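Local coordinates for protein hemolysin BL lytic component L1 (Bacillus cereus, PDB 7NMQ) that serves as one component of the pore-forming enterotoxin haemolysin BL, probably lysing host-cell membranes together with its partner proteins, at residues 4-10 / 313-318; 31-37 / 59-63; 95-99 / 340-344; 145-150 / 286-291. All blocks are in the same frame, centred on the assembly; numbering follows the deposited sequence. Where two conformers were deposited one is given.

Interaction 1: residues 4-10 / 313-318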
loop_
_atom_site.group_PDB
_atom_site.type_symbol
_atom_site.label_atom_id
_atom_site.label_comp_id
_atom_site.label_asym_id
_atom_site.label_seq_id
_atom_site.Cartn_x
_atom_site.Cartn_y
_atom_site.Cartn_z
ATOM N N ALA A 4 14.386 -22.428 13.988
ATOM C CA ALA A 4 13.208 -21.657 13.515
ATOM C C ALA A 4 13.230 -21.558 11.990
ATOM O O ALA A 4 13.972 -20.719 11.467
ATOM C CB ALA A 4 13.151 -20.295 14.165
ATOM N N LEU A 5 12.426 -22.376 11.300
ATOM C CA LEU A 5 12.502 -22.475 9.828
ATOM C C LEU A 5 11.249 -21.881 9.175
ATOM O O LEU A 5 11.147 -21.972 7.946
ATOM C CB LEU A 5 12.697 -23.944 9.421
ATOM C CG LEU A 5 13.879 -24.640 10.100
ATOM C CD1 LEU A 5 13.950 -26.084 9.678
ATOM C CD2 LEU A 5 15.186 -23.893 9.787
ATOM N N GLY A 6 10.385 -21.247 9.962
ATOM C CA GLY A 6 9.131 -20.699 9.459
ATOM C C GLY A 6 9.282 -19.276 8.952
ATOM O O GLY A 6 10.366 -18.700 8.921
ATOM N N PRO A 7 8.160 -18.728 8.471
ATOM C CA PRO A 7 8.160 -17.400 7.833
ATOM C C PRO A 7 8.376 -16.201 8.773
ATOM O O PRO A 7 8.319 -15.071 8.335
ATOM C CB PRO A 7 6.838 -17.483 7.060
ATOM C CG PRO A 7 5.968 -18.374 7.832
ATOM C CD PRO A 7 6.894 -19.448 8.325
ATOM N N GLU A 8 8.640 -16.409 10.053
ATOM C CA GLU A 8 9.012 -15.322 10.983
ATOM C C GLU A 8 7.883 -14.267 10.919
ATOM O O GLU A 8 6.710 -14.658 10.991
ATOM C CB GLU A 8 10.413 -14.812 10.622
ATOM C CG GLU A 8 11.423 -15.913 10.445
ATOM C CD GLU A 8 12.356 -16.175 11.599
ATOM O OE1 GLU A 8 13.531 -16.348 11.287
ATOM O OE2 GLU A 8 11.911 -16.219 12.781
ATOM N N GLY A 9 8.190 -12.973 10.827
ATOM C CA GLY A 9 7.195 -11.890 10.804
ATOM C C GLY A 9 6.664 -11.600 9.412
ATOM O O GLY A 9 6.110 -10.491 9.238
ATOM N N LEU A 10 6.783 -12.519 8.443
ATOM C CA LEU A 10 6.279 -12.180 7.087
ATOM C C LEU A 10 4.777 -11.905 7.096
ATOM O O LEU A 10 4.352 -11.034 6.281
ATOM C CB LEU A 10 6.645 -13.234 6.064
ATOM C CG LEU A 10 8.116 -13.271 5.701
ATOM C CD1 LEU A 10 8.383 -14.496 4.831
ATOM C CD2 LEU A 10 8.552 -12.003 4.989
ATOM N N THR A 313 16.824 -12.657 8.794
ATOM C CA THR A 313 16.717 -13.425 10.052
ATOM C C THR A 313 16.529 -14.899 9.715
ATOM O O THR A 313 17.191 -15.778 10.355
ATOM C CB THR A 313 15.603 -12.897 10.940
ATOM O OG1 THR A 313 15.970 -11.539 11.242
ATOM C CG2 THR A 313 15.452 -13.698 12.205
ATOM N N MET A 314 15.687 -15.182 8.739
ATOM C CA MET A 314 15.398 -16.573 8.358
ATOM C C MET A 314 16.688 -17.195 7.797
ATOM O O MET A 314 16.961 -18.360 8.100
ATOM C CB MET A 314 14.272 -16.590 7.325
ATOM C CG MET A 314 13.770 -17.949 6.998
ATOM S SD MET A 314 12.595 -17.822 5.671
ATOM C CE MET A 314 11.326 -16.842 6.487
ATOM N N GLY A 315 17.438 -16.485 6.955
ATOM C CA GLY A 315 18.714 -16.990 6.414
ATOM C C GLY A 315 19.657 -17.319 7.557
ATOM O O GLY A 315 20.298 -18.375 7.507
ATOM N N ALA A 316 19.727 -16.488 8.590
ATOM C CA ALA A 316 20.576 -16.776 9.778
ATOM C C ALA A 316 20.111 -18.037 10.505
ATOM O O ALA A 316 20.946 -18.850 10.905
ATOM C CB ALA A 316 20.585 -15.625 10.729
ATOM N N ASN A 317 18.819 -18.218 10.643
ATOM C CA ASN A 317 18.253 -19.384 11.353
ATOM C C ASN A 317 18.572 -20.665 10.564
ATOM O O ASN A 317 18.990 -21.673 11.136
ATOM C CB ASN A 317 16.755 -19.200 11.556
ATOM C CG ASN A 317 16.417 -18.158 12.598
ATOM O OD1 ASN A 317 17.210 -17.868 13.480
ATOM N ND2 ASN A 317 15.213 -17.634 12.556
ATOM N N TYR A 318 18.400 -20.660 9.248
ATOM C CA TYR A 318 18.712 -21.849 8.429
ATOM C C TYR A 318 20.213 -22.080 8.413
ATOM O O TYR A 318 20.633 -23.249 8.369
ATOM C CB TYR A 318 18.216 -21.653 6.993
ATOM C CG TYR A 318 16.755 -21.935 6.749
ATOM C CD1 TYR A 318 15.753 -21.158 7.307
ATOM C CD2 TYR A 318 16.378 -22.994 5.965
ATOM C CE1 TYR A 318 14.403 -21.394 7.064
ATOM C CE2 TYR A 318 15.043 -23.290 5.762
ATOM C CZ TYR A 318 14.050 -22.476 6.289
ATOM O OH TYR A 318 12.740 -22.821 6.067
#

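Interaction 2: residues 31-37 / 59-63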
loop_
_atom_site.group_PDB
_atom_site.type_symbol
_atom_site.label_atom_id
_atom_site.label_comp_id
_atom_site.label_asym_id
_atom_site.label_seq_id
_atom_site.Cartn_x
_atom_site.Cartn_y
_atom_site.Cartn_z
ATOM N N MET A 31 -6.132 10.313 -9.044
ATOM C CA MET A 31 -5.308 11.289 -9.784
ATOM C C MET A 31 -5.588 11.165 -11.281
ATOM O O MET A 31 -5.734 12.191 -11.931
ATOM C CB MET A 31 -3.817 11.077 -9.526
ATOM C CG MET A 31 -3.383 11.530 -8.157
ATOM S SD MET A 31 -4.122 13.059 -7.580
ATOM C CE MET A 31 -3.306 14.207 -8.681
ATOM N N ILE A 32 -5.614 9.943 -11.803
ATOM C CA ILE A 32 -5.800 9.675 -13.262
ATOM C C ILE A 32 -7.144 10.254 -13.709
ATOM O O ILE A 32 -7.254 10.719 -14.867
ATOM C CB ILE A 32 -5.628 8.163 -13.549
ATOM C CG1 ILE A 32 -4.148 7.800 -13.402
ATOM C CG2 ILE A 32 -6.196 7.785 -14.923
ATOM C CD1 ILE A 32 -3.881 6.345 -13.325
ATOM N N LYS A 33 -8.151 10.242 -12.870
ATOM C CA LYS A 33 -9.514 10.674 -13.267
ATOM C C LYS A 33 -9.696 12.177 -13.072
ATOM O O LYS A 33 -10.630 12.703 -13.620
ATOM C CB LYS A 33 -10.554 9.852 -12.496
ATOM C CG LYS A 33 -10.935 8.533 -13.175
ATOM C CD LYS A 33 -12.187 7.890 -12.654
ATOM C CE LYS A 33 -13.464 8.241 -13.391
ATOM N NZ LYS A 33 -14.646 7.713 -12.666
ATOM N N GLN A 34 -8.832 12.859 -12.350
ATOM C CA GLN A 34 -9.013 14.295 -12.121
ATOM C C GLN A 34 -8.522 15.041 -13.356
ATOM O O GLN A 34 -7.366 14.908 -13.755
ATOM C CB GLN A 34 -8.253 14.732 -10.887
ATOM C CG GLN A 34 -8.504 16.195 -10.635
ATOM C CD GLN A 34 -8.676 16.576 -9.201
ATOM O OE1 GLN A 34 -9.287 15.897 -8.391
ATOM N NE2 GLN A 34 -8.046 17.669 -8.861
ATOM N N PRO A 35 -9.374 15.839 -14.024
ATOM C CA PRO A 35 -8.918 16.539 -15.222
ATOM C C PRO A 35 -8.053 17.755 -14.908
ATOM O O PRO A 35 -7.995 18.184 -13.759
ATOM C CB PRO A 35 -10.211 16.982 -15.880
ATOM C CG PRO A 35 -11.123 17.186 -14.732
ATOM C CD PRO A 35 -10.805 16.057 -13.763
ATOM N N ASN A 36 -7.366 18.233 -15.944
ATOM C CA ASN A 36 -6.654 19.532 -15.869
ATOM C C ASN A 36 -7.612 20.586 -15.331
ATOM O O ASN A 36 -8.797 20.652 -15.763
ATOM C CB ASN A 36 -6.017 19.925 -17.194
ATOM C CG ASN A 36 -4.727 19.210 -17.524
ATOM O OD1 ASN A 36 -4.337 18.266 -16.842
ATOM N ND2 ASN A 36 -4.058 19.666 -18.573
ATOM N N VAL A 37 -7.135 21.427 -14.446
ATOM C CA VAL A 37 -8.035 22.421 -13.802
ATOM C C VAL A 37 -8.547 23.384 -14.865
ATOM O O VAL A 37 -7.781 23.917 -15.672
ATOM C CB VAL A 37 -7.337 23.152 -12.652
ATOM C CG1 VAL A 37 -6.161 24.013 -13.086
ATOM C CG2 VAL A 37 -8.300 24.008 -11.863
ATOM N N GLN A 59 -0.047 18.569 -13.394
ATOM C CA GLN A 59 -1.161 17.598 -13.346
ATOM C C GLN A 59 -0.846 16.488 -14.338
ATOM O O GLN A 59 -1.129 15.317 -14.051
ATOM C CB GLN A 59 -2.522 18.254 -13.631
ATOM C CG GLN A 59 -2.931 19.221 -12.552
ATOM C CD GLN A 59 -4.306 19.802 -12.757
ATOM O OE1 GLN A 59 -4.510 20.703 -13.567
ATOM N NE2 GLN A 59 -5.253 19.245 -12.065
ATOM N N GLU A 60 -0.311 16.815 -15.507
ATOM C CA GLU A 60 0.060 15.763 -16.487
ATOM C C GLU A 60 1.131 14.862 -15.861
ATOM O O GLU A 60 1.058 13.635 -16.026
ATOM C CB GLU A 60 0.524 16.415 -17.790
ATOM C CG GLU A 60 -0.622 17.077 -18.544
ATOM C CD GLU A 60 -0.264 18.325 -19.312
ATOM O OE1 GLU A 60 0.907 18.496 -19.720
ATOM O OE2 GLU A 60 -1.183 19.120 -19.470
ATOM N N LEU A 61 2.093 15.419 -15.133
ATOM C CA LEU A 61 3.116 14.550 -14.514
ATOM C C LEU A 61 2.503 13.751 -13.357
ATOM O O LEU A 61 2.897 12.598 -13.164
ATOM C CB LEU A 61 4.274 15.407 -14.024
ATOM C CG LEU A 61 5.472 14.619 -13.512
ATOM C CD1 LEU A 61 6.028 13.691 -14.576
ATOM C CD2 LEU A 61 6.525 15.614 -13.082
ATOM N N SER A 62 1.518 14.287 -12.649
ATOM C CA SER A 62 0.858 13.531 -11.567
ATOM C C SER A 62 0.275 12.265 -12.207
ATOM O O SER A 62 0.277 11.192 -11.565
ATOM C CB SER A 62 -0.231 14.305 -10.883
ATOM O OG SER A 62 0.239 15.519 -10.325
ATOM N N ARG A 63 -0.340 12.411 -13.400
ATOM C CA ARG A 63 -1.025 11.248 -14.000
ATOM C C ARG A 63 0.007 10.242 -14.508
ATOM O O ARG A 63 -0.210 8.999 -14.383
ATOM C CB ARG A 63 -2.039 11.660 -15.063
ATOM C CG ARG A 63 -3.166 12.533 -14.512
ATOM C CD ARG A 63 -4.318 12.750 -15.465
ATOM N NE ARG A 63 -3.970 13.632 -16.535
ATOM C CZ ARG A 63 -4.060 14.978 -16.531
ATOM N NH1 ARG A 63 -4.614 15.675 -15.555
ATOM N NH2 ARG A 63 -3.674 15.601 -17.612
HETATM O O HOH W 1 -4.967 14.864 -12.517
HETATM O O HOH W 2 -7.792 20.405 -10.727
#

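Interaction 3: residues 95-99 / 340-344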
loop_
_atom_site.group_PDB
_atom_site.type_symbol
_atom_site.label_atom_id
_atom_site.label_comp_id
_atom_site.label_asym_id
_atom_site.label_seq_id
_atom_site.Cartn_x
_atom_site.Cartn_y
_atom_site.Cartn_z
ATOM N N TYR A 95 10.177 -30.899 1.400
ATOM C CA TYR A 95 9.892 -31.396 2.766
ATOM C C TYR A 95 10.120 -32.901 2.835
ATOM O O TYR A 95 10.805 -33.394 3.766
ATOM C CB TYR A 95 8.448 -31.053 3.147
ATOM C CG TYR A 95 8.039 -31.610 4.490
ATOM C CD1 TYR A 95 8.427 -31.010 5.679
ATOM C CD2 TYR A 95 7.338 -32.797 4.585
ATOM C CE1 TYR A 95 8.016 -31.511 6.910
ATOM C CE2 TYR A 95 6.919 -33.303 5.807
ATOM C CZ TYR A 95 7.281 -32.680 6.980
ATOM O OH TYR A 95 6.874 -33.253 8.158
ATOM N N ASP A 96 9.518 -33.670 1.939
ATOM C CA ASP A 96 9.651 -35.147 2.091
ATOM C C ASP A 96 11.128 -35.609 2.002
ATOM O O ASP A 96 11.512 -36.554 2.737
ATOM C CB ASP A 96 8.809 -35.896 1.073
ATOM C CG ASP A 96 7.325 -35.911 1.363
ATOM O OD1 ASP A 96 6.938 -35.609 2.523
ATOM O OD2 ASP A 96 6.556 -36.220 0.416
ATOM N N THR A 97 11.925 -35.009 1.134
ATOM C CA THR A 97 13.358 -35.311 0.988
ATOM C C THR A 97 14.073 -34.941 2.287
ATOM O O THR A 97 14.961 -35.705 2.743
ATOM C CB THR A 97 14.022 -34.621 -0.200
ATOM O OG1 THR A 97 13.306 -35.030 -1.358
ATOM C CG2 THR A 97 15.490 -34.923 -0.334
ATOM N N LEU A 98 13.800 -33.762 2.839
ATOM C CA LEU A 98 14.493 -33.364 4.080
ATOM C C LEU A 98 14.149 -34.378 5.181
ATOM O O LEU A 98 15.050 -34.789 5.908
ATOM C CB LEU A 98 14.096 -31.950 4.492
ATOM C CG LEU A 98 14.393 -30.864 3.463
ATOM C CD1 LEU A 98 13.789 -29.514 3.836
ATOM C CD2 LEU A 98 15.852 -30.756 3.198
ATOM N N VAL A 99 12.891 -34.738 5.338
ATOM C CA VAL A 99 12.512 -35.738 6.370
ATOM C C VAL A 99 13.236 -37.075 6.086
ATOM O O VAL A 99 13.711 -37.704 7.052
ATOM C CB VAL A 99 10.976 -35.871 6.463
ATOM C CG1 VAL A 99 10.576 -37.056 7.340
ATOM C CG2 VAL A 99 10.375 -34.588 7.008
ATOM N N LEU A 340 11.048 -29.021 10.927
ATOM C CA LEU A 340 10.572 -29.089 9.531
ATOM C C LEU A 340 9.044 -29.073 9.511
ATOM O O LEU A 340 8.483 -28.412 8.628
ATOM C CB LEU A 340 11.126 -30.299 8.794
ATOM C CG LEU A 340 12.650 -30.360 8.695
ATOM C CD1 LEU A 340 13.089 -31.711 8.157
ATOM C CD2 LEU A 340 13.214 -29.248 7.834
ATOM N N LYS A 341 8.428 -29.867 10.380
ATOM C CA LYS A 341 6.957 -30.028 10.347
ATOM C C LYS A 341 6.297 -28.704 10.759
ATOM O O LYS A 341 5.282 -28.283 10.114
ATOM C CB LYS A 341 6.513 -31.138 11.289
ATOM C CG LYS A 341 5.002 -31.332 11.344
ATOM C CD LYS A 341 4.600 -32.619 11.966
ATOM C CE LYS A 341 3.112 -32.712 12.223
ATOM N NZ LYS A 341 2.803 -33.531 13.417
ATOM N N ALA A 342 6.841 -28.036 11.762
ATOM C CA ALA A 342 6.302 -26.744 12.227
ATOM C C ALA A 342 6.382 -25.748 11.070
ATOM O O ALA A 342 5.401 -24.983 10.849
ATOM C CB ALA A 342 6.991 -26.228 13.466
ATOM N N ALA A 343 7.505 -25.707 10.377
ATOM C CA ALA A 343 7.687 -24.774 9.251
ATOM C C ALA A 343 6.748 -25.121 8.097
ATOM O O ALA A 343 6.226 -24.200 7.440
ATOM C CB ALA A 343 9.127 -24.791 8.843
ATOM N N LYS A 344 6.548 -26.407 7.837
ATOM C CA LYS A 344 5.646 -26.864 6.755
ATOM C C LYS A 344 4.290 -26.204 6.987
ATOM O O LYS A 344 3.731 -25.607 6.047
ATOM C CB LYS A 344 5.568 -28.388 6.770
ATOM C CG LYS A 344 4.851 -29.004 5.584
ATOM C CD LYS A 344 4.580 -30.467 5.836
ATOM C CE LYS A 344 4.380 -31.256 4.565
ATOM N NZ LYS A 344 3.226 -30.757 3.793
#

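Interaction 4: residues 145-150 / 286-291. With PEG (di(hydroxyethyl)ether), chain B.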
loop_
_atom_site.group_PDB
_atom_site.type_symbol
_atom_site.label_atom_id
_atom_site.label_comp_id
_atom_site.label_asym_id
_atom_site.label_seq_id
_atom_site.Cartn_x
_atom_site.Cartn_y
_atom_site.Cartn_z
ATOM N N ASN A 145 7.019 16.260 -7.649
ATOM C CA ASN A 145 5.736 16.673 -8.270
ATOM C C ASN A 145 4.861 17.329 -7.200
ATOM O O ASN A 145 4.229 18.375 -7.439
ATOM C CB ASN A 145 5.036 15.468 -8.893
ATOM C CG ASN A 145 3.784 15.851 -9.655
ATOM O OD1 ASN A 145 3.756 16.774 -10.467
ATOM N ND2 ASN A 145 2.719 15.182 -9.357
ATOM N N SER A 146 4.837 16.784 -5.980
ATOM C CA SER A 146 4.048 17.335 -4.859
ATOM C C SER A 146 4.516 18.756 -4.567
ATOM O O SER A 146 3.681 19.642 -4.397
ATOM C CB SER A 146 4.096 16.454 -3.623
ATOM O OG SER A 146 3.349 17.036 -2.589
ATOM N N THR A 147 5.812 18.980 -4.389
ATOM C CA THR A 147 6.296 20.297 -3.958
ATOM C C THR A 147 6.101 21.314 -5.102
ATOM O O THR A 147 5.771 22.450 -4.823
ATOM C CB THR A 147 7.728 20.283 -3.465
ATOM O OG1 THR A 147 8.564 19.721 -4.456
ATOM C CG2 THR A 147 7.847 19.398 -2.250
ATOM N N ASP A 148 6.334 20.913 -6.345
ATOM C CA ASP A 148 6.121 21.794 -7.524
ATOM C C ASP A 148 4.661 22.248 -7.546
ATOM O O ASP A 148 4.372 23.461 -7.679
ATOM C CB ASP A 148 6.321 21.044 -8.833
ATOM C CG ASP A 148 7.755 20.742 -9.207
ATOM O OD1 ASP A 148 8.641 21.425 -8.679
ATOM O OD2 ASP A 148 7.947 19.905 -10.113
ATOM N N PHE A 149 3.755 21.300 -7.393
ATOM C CA PHE A 149 2.311 21.567 -7.408
ATOM C C PHE A 149 1.932 22.454 -6.236
ATOM O O PHE A 149 1.264 23.504 -6.432
ATOM C CB PHE A 149 1.561 20.251 -7.435
ATOM C CG PHE A 149 0.078 20.400 -7.610
ATOM C CD1 PHE A 149 -0.447 20.579 -8.865
ATOM C CD2 PHE A 149 -0.766 20.415 -6.526
ATOM C CE1 PHE A 149 -1.820 20.693 -9.039
ATOM C CE2 PHE A 149 -2.122 20.548 -6.698
ATOM C CZ PHE A 149 -2.644 20.635 -7.958
ATOM N N LYS A 150 2.366 22.119 -5.017
ATOM C CA LYS A 150 2.043 22.919 -3.831
ATOM C C LYS A 150 2.525 24.341 -4.070
ATOM O O LYS A 150 1.806 25.279 -3.733
ATOM C CB LYS A 150 2.730 22.343 -2.588
ATOM C CG LYS A 150 2.577 23.172 -1.328
ATOM C CD LYS A 150 3.036 22.422 -0.061
ATOM C CE LYS A 150 3.290 23.359 1.094
ATOM N NZ LYS A 150 2.019 23.991 1.535
ATOM N N ALA A 286 -6.208 17.865 -4.967
ATOM C CA ALA A 286 -5.028 17.255 -5.607
ATOM C C ALA A 286 -3.801 17.471 -4.720
ATOM O O ALA A 286 -2.974 16.559 -4.629
ATOM C CB ALA A 286 -4.853 17.750 -7.004
ATOM N N LYS A 287 -3.646 18.655 -4.156
ATOM C CA LYS A 287 -2.459 18.962 -3.341
ATOM C C LYS A 287 -2.381 17.931 -2.216
ATOM O O LYS A 287 -1.282 17.415 -1.932
ATOM C CB LYS A 287 -2.614 20.378 -2.802
ATOM C CG LYS A 287 -1.457 20.841 -1.956
ATOM C CD LYS A 287 -1.577 22.305 -1.605
ATOM C CE LYS A 287 -2.778 22.656 -0.779
ATOM N NZ LYS A 287 -2.784 22.144 0.600
ATOM N N GLU A 288 -3.493 17.682 -1.572
ATOM C CA GLU A 288 -3.505 16.781 -0.419
ATOM C C GLU A 288 -3.115 15.373 -0.887
ATOM O O GLU A 288 -2.272 14.713 -0.251
ATOM C CB GLU A 288 -4.843 16.818 0.288
ATOM C CG GLU A 288 -5.147 18.169 0.922
ATOM C CD GLU A 288 -4.013 18.598 1.872
ATOM O OE1 GLU A 288 -3.669 17.836 2.811
ATOM O OE2 GLU A 288 -3.373 19.635 1.593
ATOM N N THR A 289 -3.723 14.908 -1.957
ATOM C CA THR A 289 -3.460 13.557 -2.463
ATOM C C THR A 289 -1.995 13.438 -2.859
ATOM O O THR A 289 -1.382 12.386 -2.636
ATOM C CB THR A 289 -4.400 13.192 -3.599
ATOM O OG1 THR A 289 -5.730 13.215 -3.088
ATOM C CG2 THR A 289 -4.040 11.836 -4.165
ATOM N N LEU A 290 -1.413 14.442 -3.505
ATOM C CA LEU A 290 -0.007 14.275 -3.960
ATOM C C LEU A 290 0.907 14.097 -2.747
ATOM O O LEU A 290 1.898 13.379 -2.922
ATOM C CB LEU A 290 0.440 15.490 -4.749
ATOM C CG LEU A 290 -0.204 15.659 -6.125
ATOM C CD1 LEU A 290 0.367 16.876 -6.834
ATOM C CD2 LEU A 290 -0.101 14.444 -6.987
ATOM N N ALA A 291 0.659 14.757 -1.627
ATOM C CA ALA A 291 1.455 14.589 -0.394
ATOM C C ALA A 291 1.182 13.198 0.196
ATOM O O ALA A 291 2.150 12.514 0.523
ATOM C CB ALA A 291 1.166 15.659 0.620
HETATM C C1 PEG B . -0.617 17.821 2.549
HETATM O O1 PEG B . -1.315 16.567 2.386
HETATM C C2 PEG B . -0.438 18.581 1.268
HETATM O O2 PEG B . 0.765 19.351 1.298
HETATM C C3 PEG B . 1.333 19.560 0.014
HETATM C C4 PEG B . 1.221 18.337 -0.803
HETATM O O4 PEG B . 1.128 18.576 -2.157
HETATM O O HOH W 3 -0.006 21.976 1.678
#

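Interaction 1: residues 4-10 / 313-318
The carbonyl oxygen of Leu5 is gripped by two donors, the phenol of Tyr318 and the indole NE1 of Trp347 on helix 330-357. Tyr318 OH donates to Leu5 O over 2.6 Å; the phenol lies in the carbonyl plane, on a lone pair, with a C=O...donor angle of 134°. The same tyrosine also meets the Leu5 side chain: CD2 sits 3.7 Å from the ring centroid and only 9° off the ring normal, a CH-pi contact over the centre of one face. Leu5 thus presents its carbonyl to the hydroxyl and a methyl to the ring. With CG anti to the carbonyl carbon, Tyr318 reaches back from its helix to the loop. Further along, Met314 lies against the backbone of Gly6 and Pro7, where the type II' turn Pro7-Leu10 begins. Its chain runs straight until chi3 bends it, and in the conformer described Met314 CE comes 3.5 Å from Pro7 CA and 4.1 Å from Leu10 CD1. On the more open flank, Asn317 CB approaches Ala4 O at 3.2 Å, while Glu8 OE1 lies 3.4 Å from Thr313 CG2. The Glu8 carboxylate and the Asn317 amide come from opposite directions, their planes 44° apart. The chemistry implies an irregular N-terminal segment held to helix 275-325 by the doubly bonded Leu5 carbonyl, by Gly9 N on Gln310 and by packing of Leu5 and Met314.

Interaction 2: residues 31-37 / 59-63
Arg63 and Asn36 meet because both start with CG anti to the carbonyl carbon, after which the arginine chain turns at chi3 (-73°) to bring its guanidinium beside the amide. Arg63 NH1 and NH2 then converge end-on on Asn36 OD1, each 2.9 Å from it, and the oxygen lies in the guanidinium plane. Both nitrogens approach from the same face of the amide, NH2 well above its plane and NH1 tilted less. In the Glu60 conformer described, Asn36 ND2 donates to the anti lone pair of Glu60 OE2 at 3.1 Å, with amide and carboxylate nearly coplanar; there it would help set the rotation of the Asn36 amide, which the two Arg63 bonds also restrain. One turn back, Gln59 OE1 accepts from Val37 N at 2.9 Å, on a lone pair and in the carbonyl plane. A water receives from Arg63 NH1 and donates to Met31 O (2.8 Å) and Gln34 O (2.7 Å), where helix 10-33 ends; the direct Arg63 NH1 bond to Gln34 O is weak. Beside these polar groups, in the conformer described, Met31 CE packs on Ser62 CB at 3.8 Å. The arrangement is that of a helix C-terminus and its exit loop tied to the next long helix, within the elongated helical bundle of the ClyA/HBL-like family.

Interaction 3: residues 95-99 / 340-344
Tyr95, Leu340 and Lys344 carry this contact between antiparallel helices, whose segment axes lie 11.1 Å apart at 170°. Tyr95 spans that separation: its CG stands anti to the backbone N (chi1 176°), so the ring projects across toward the other helix. Lys344, in the conformer described, comes over one face of the ring, the two side chains crossing at about a right angle. Its CD is 3.5 Å from the ring centroid and 5° off the normal, a CH-pi contact over the centre, and its CE is 3.3 Å from Tyr95 CD2. The ammonium itself is turned aside by the bend at chi4; any cation-pi attraction is at most weak at 5.0 Å between Lys344 NZ and the Tyr95 centroid, and NZ is hydrogen-bonded to Gln92 OE1 instead. The opposite face of the ring is backed by Val99 CG2 from its own helix, offset toward the rim. At the ring's edge lies the backbone of Leu340 and Lys341, while the Tyr95 CE1 corner touches Leu340 CB at 3.8 Å. Leu340 extends the packing inward. Its CD1 rests 3.8 Å from Leu98 CB and 4.1 Å from Val99 CG2, and its CD2 meets Leu98 CD1. Beyond this pair, Leu98 packs on Leu110 and Leu117 of helix 107-154, and Leu340 on Leu5 of the N-terminal loop. No hydrogen bond joins the two segments: an aromatic ring fills the interval between widely spaced antiparallel helices, with a leucine cluster on the inner side and a lysine chain on the outer, packing in keeping with an alpha-helical bundle.

Interaction 4: residues 145-150 / 286-291
Next to the packing of Ser146 on Leu290, a di(hydroxyethyl)ether molecule, probably from the crystallisation liquor, is lodged between the two helices. Its O4 donates to Lys287 O at 2.7 Å and lies 2.7 Å from Ser146 OG, a pairing that the geometry leaves unsettled. At the far end O1 donates to Glu288 OE1. The middle oxygen, O2, accepts from a water that in turn receives from Lys150 NZ (2.9 Å) and Lys287 NZ (3.0 Å), so that one water bridges two like charges. Lys287 NZ also forms a salt bridge with Glu288 OE2 at 2.8 Å, and another with Glu181 of helix 173-200, which probably offsets that repulsion. Direct packing lies on the buried side. Phe149 turns its ring across the antiparallel pair because chi1 (-173°) puts CG opposite the backbone N; there Leu290 CD1 touches Phe149 CG at 3.6 Å and Ala286 CB touches Phe149 CZ at 3.8 Å. Lys287 CB stands at the ring's edge, in plane. The segment axes are 9.0 Å apart and cross at -158°. Chemically the interface is therefore two-sided: apolar contacts join the helices within, whereas polar groups on the other side are bridged by solvent and the bound ether.

In the fold
The four contacts form two groups on opposite sides of the chain's centre along the elongated bundle. Interactions 1 and 3 have centres about 14 Å apart and touch where Leu5 packs on Leu340 and Ala343. Interactions 2 and 4, about 11 Å apart between centres, meet through Met31 and Ser62 against Leu290. Between the groups, centres are about 40 to 52 Å apart. Helix 45-103 serves interactions 2 and 3, and helix 275-325 serves 1 and 4, so both span the gap. Along the chain, interactions 1 and 3 cross, interaction 2 nests within 1, and interaction 4 within both 1 and 3. Interactions 1 and 3 thus bring the N-terminal loop and helix 45-103 onto the C-terminal helices, whereas interaction 2 is a local connection between consecutive helices.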